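Local coordinates for protein squalene synthase HpnC (Alicyclobacillus acidocaldarius subsp. acidocaldarius, PDB 4HD1) that probably acts as a transferase of the squalene/phytoene synthase family, joining isoprenoid diphosphates on the route to squalene, at residues A[142-150]-A[230-238]. Sequence-based numbering, arbitrary orientation.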
loop_
_atom_site.group_PDB
_atom_site.type_symbol
_atom_site.label_atom_id
_atom_site.label_comp_id
_atom_site.label_asym_id
_atom_site.label_seq_id
_atom_site.Cartn_x
_atom_site.Cartn_y
_atom_site.Cartn_z
ATOM N N LEU A 142 0.764 -3.979 -9.215
ATOM C CA LEU A 142 -0.408 -3.711 -10.048
ATOM C C LEU A 142 -0.246 -2.438 -10.885
ATOM O O LEU A 142 -0.659 -2.403 -12.045
ATOM C CB LEU A 142 -1.685 -3.646 -9.198
ATOM C CG LEU A 142 -2.087 -4.945 -8.487
ATOM C CD1 LEU A 142 -3.221 -4.718 -7.502
ATOM C CD2 LEU A 142 -2.432 -6.054 -9.478
ATOM N N VAL A 143 0.359 -1.407 -10.295
ATOM C CA VAL A 143 0.666 -0.173 -11.018
ATOM C C VAL A 143 1.609 -0.445 -12.203
ATOM O O VAL A 143 1.360 0.031 -13.320
ATOM C CB VAL A 143 1.213 0.930 -10.071
ATOM C CG1 VAL A 143 1.886 2.059 -10.853
ATOM C CG2 VAL A 143 0.086 1.477 -9.194
ATOM N N LEU A 144 2.667 -1.227 -11.971
ATOM C CA LEU A 144 3.558 -1.647 -13.060
ATOM C C LEU A 144 2.763 -2.400 -14.116
ATOM O O LEU A 144 2.940 -2.173 -15.317
ATOM C CB LEU A 144 4.702 -2.531 -12.547
ATOM C CG LEU A 144 5.800 -1.887 -11.699
ATOM C CD1 LEU A 144 6.753 -2.962 -11.189
ATOM C CD2 LEU A 144 6.547 -0.826 -12.500
ATOM N N GLY A 145 1.877 -3.283 -13.650
ATOM C CA GLY A 145 1.004 -4.070 -14.518
ATOM C C GLY A 145 0.154 -3.206 -15.429
ATOM O O GLY A 145 0.030 -3.492 -16.631
ATOM N N ILE A 146 -0.417 -2.138 -14.866
ATOM C CA ILE A 146 -1.265 -1.218 -15.635
ATOM C C ILE A 146 -0.468 -0.556 -16.762
ATOM O O ILE A 146 -0.977 -0.400 -17.869
ATOM C CB ILE A 146 -1.969 -0.175 -14.730
ATOM C CG1 ILE A 146 -2.994 -0.873 -13.818
ATOM C CG2 ILE A 146 -2.656 0.902 -15.567
ATOM C CD1 ILE A 146 -3.601 0.013 -12.744
ATOM N N PHE A 147 0.789 -0.219 -16.482
ATOM C CA PHE A 147 1.684 0.422 -17.451
ATOM C C PHE A 147 2.447 -0.532 -18.385
ATOM O O PHE A 147 3.255 -0.075 -19.186
ATOM C CB PHE A 147 2.700 1.302 -16.712
ATOM C CG PHE A 147 2.187 2.669 -16.367
ATOM C CD1 PHE A 147 2.345 3.731 -17.261
ATOM C CD2 PHE A 147 1.545 2.904 -15.149
ATOM C CE1 PHE A 147 1.875 5.001 -16.950
ATOM C CE2 PHE A 147 1.080 4.175 -14.832
ATOM C CZ PHE A 147 1.241 5.224 -15.737
ATOM N N GLY A 148 2.202 -1.838 -18.281
ATOM C CA GLY A 148 2.946 -2.838 -19.063
ATOM C C GLY A 148 4.407 -2.999 -18.652
ATOM O O GLY A 148 5.279 -3.235 -19.497
ATOM N N CYS A 149 4.674 -2.880 -17.354
ATOM C CA CYS A 149 6.043 -2.922 -16.845
ATOM C C CYS A 149 6.281 -4.003 -15.798
ATOM O O CYS A 149 7.255 -3.932 -15.051
ATOM C CB CYS A 149 6.430 -1.560 -16.263
ATOM S SG CYS A 149 6.541 -0.256 -17.503
ATOM N N LEU A 150 5.410 -5.006 -15.742
ATOM C CA LEU A 150 5.506 -6.004 -14.673
ATOM C C LEU A 150 6.335 -7.250 -15.026
ATOM O O LEU A 150 5.853 -8.182 -15.674
ATOM C CB LEU A 150 4.120 -6.381 -14.129
ATOM C CG LEU A 150 4.102 -7.279 -12.882
ATOM C CD1 LEU A 150 4.917 -6.712 -11.723
ATOM C CD2 LEU A 150 2.663 -7.550 -12.453
ATOM N N LEU A 230 14.125 2.055 -10.601
ATOM C CA LEU A 230 12.919 1.791 -11.395
ATOM C C LEU A 230 12.521 2.996 -12.274
ATOM O O LEU A 230 12.010 2.839 -13.399
ATOM C CB LEU A 230 11.765 1.362 -10.477
ATOM C CG LEU A 230 10.439 0.933 -11.113
ATOM C CD1 LEU A 230 10.637 -0.182 -12.136
ATOM C CD2 LEU A 230 9.399 0.536 -10.064
ATOM N N GLU A 231 12.784 4.197 -11.768
ATOM C CA GLU A 231 12.503 5.421 -12.519
ATOM C C GLU A 231 13.180 5.480 -13.895
ATOM O O GLU A 231 12.715 6.205 -14.770
ATOM C CB GLU A 231 12.848 6.660 -11.686
ATOM C CG GLU A 231 11.936 6.824 -10.478
ATOM C CD GLU A 231 12.496 7.748 -9.410
ATOM O OE1 GLU A 231 13.341 8.623 -9.726
ATOM O OE2 GLU A 231 12.078 7.598 -8.239
ATOM N N SER A 232 14.255 4.718 -14.100
ATOM C CA SER A 232 14.929 4.701 -15.402
ATOM C C SER A 232 14.441 3.586 -16.329
ATOM O O SER A 232 14.964 3.432 -17.435
ATOM C CB SER A 232 16.445 4.572 -15.223
ATOM O OG SER A 232 16.928 5.518 -14.292
ATOM N N LEU A 233 13.453 2.812 -15.881
ATOM C CA LEU A 233 13.068 1.580 -16.577
ATOM C C LEU A 233 11.599 1.549 -17.003
ATOM O O LEU A 233 11.085 0.499 -17.422
ATOM C CB LEU A 233 13.379 0.361 -15.694
ATOM C CG LEU A 233 14.775 0.235 -15.065
ATOM C CD1 LEU A 233 14.867 -1.021 -14.209
ATOM C CD2 LEU A 233 15.860 0.220 -16.132
ATOM N N VAL A 234 10.925 2.695 -16.898
ATOM C CA VAL A 234 9.482 2.772 -17.149
ATOM C C VAL A 234 9.142 3.983 -18.024
ATOM O O VAL A 234 9.978 4.877 -18.163
ATOM C CB VAL A 234 8.677 2.804 -15.824
ATOM C CG1 VAL A 234 8.900 1.522 -15.037
ATOM C CG2 VAL A 234 9.047 4.018 -14.977
ATOM N N PRO A 235 7.925 4.020 -18.619
ATOM C CA PRO A 235 7.525 5.220 -19.371
ATOM C C PRO A 235 7.639 6.482 -18.496
ATOM O O PRO A 235 7.424 6.395 -17.281
ATOM C CB PRO A 235 6.064 4.933 -19.736
ATOM C CG PRO A 235 5.968 3.444 -19.769
ATOM C CD PRO A 235 6.887 2.970 -18.677
ATOM N N PRO A 236 8.002 7.636 -19.097
ATOM C CA PRO A 236 8.239 8.872 -18.314
ATOM C C PRO A 236 7.068 9.302 -17.403
ATOM O O PRO A 236 7.296 9.836 -16.314
ATOM C CB PRO A 236 8.530 9.945 -19.382
ATOM C CG PRO A 236 8.630 9.246 -20.697
ATOM C CD PRO A 236 8.378 7.776 -20.519
ATOM N N ARG A 237 5.836 9.058 -17.836
ATOM C CA ARG A 237 4.668 9.331 -17.000
ATOM C C ARG A 237 4.694 8.513 -15.700
ATOM O O ARG A 237 4.495 9.066 -14.616
ATOM C CB ARG A 237 3.376 9.076 -17.771
ATOM C CG ARG A 237 3.142 10.023 -18.937
ATOM C CD ARG A 237 2.261 11.174 -18.508
ATOM N NE ARG A 237 1.295 11.532 -19.546
ATOM C CZ ARG A 237 0.071 11.993 -19.309
ATOM N NH1 ARG A 237 -0.361 12.138 -18.061
ATOM N NH2 ARG A 237 -0.729 12.293 -20.326
ATOM N N LEU A 238 4.954 7.210 -15.801
ATOM C CA LEU A 238 5.111 6.389 -14.599
ATOM C C LEU A 238 6.359 6.795 -13.801
ATOM O O LEU A 238 6.333 6.799 -12.563
ATOM C CB LEU A 238 5.124 4.886 -14.931
ATOM C CG LEU A 238 5.317 3.897 -13.762
ATOM C CD1 LEU A 238 4.340 4.147 -12.622
ATOM C CD2 LEU A 238 5.207 2.459 -14.244
#
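Leu238 covers one face of the Phe147 ring. Leu238 CB sits 3.7 Å from the centroid of the Phe147 ring, 7° off the ring normal, which makes a centred CH-pi contact. Val143 O lies in the ring plane, at the edge. Pro235 CG and Arg237 CB approach the ring obliquely and more loosely. Outside the segments, Pro37 and Leu40 also touch the Phe147 side chain.

Leu238 makes the broadest contact. Its CG is anti to the backbone N (chi1 179°), which carries both methyls toward helix 137-146. Leu238 CD2 lies 3.7 Å from Phe147 CG, at the root of the ring. Leu238 CD1 reaches Val143 CG1 at 3.7 Å. Leu144 crosses Leu238 at about a right angle, and Leu144 CD2 lies 4.0 Å from Leu238 CD2. The same methyl, Leu144 CD2, meets Leu230 CD2, also at 4.0 Å. Ser158 of helix 152-172 touches both Leu144 and Leu230.

A Schellman motif at Gly148 ends helix 137-146, and Cys149 follows. Cys149 SG lies 3.5 Å from Pro235 CD and 3.8 Å from Val234 CG1. The thiol thus packs against the residue at the N-cap position of helix 236-257. Arg237 contributes only the base of its side chain here; Arg237 NH1 donates a hydrogen bond to Phe35 O, outside the contact.

An alanine in place of Phe147 would probably leave Leu238 CB without its aromatic partner and open a gap beside Pro235 and Arg237.

The contact joins the end of helix 137-146 to the start of helix 236-257 in the all-helical fold of the squalene/phytoene synthase family, a branch of the isoprenoid synthases. No hydrogen bond or salt bridge links the two segments. Their mutual hold therefore rests on methyl, sulfur and ring packing, and so on the fit of shapes.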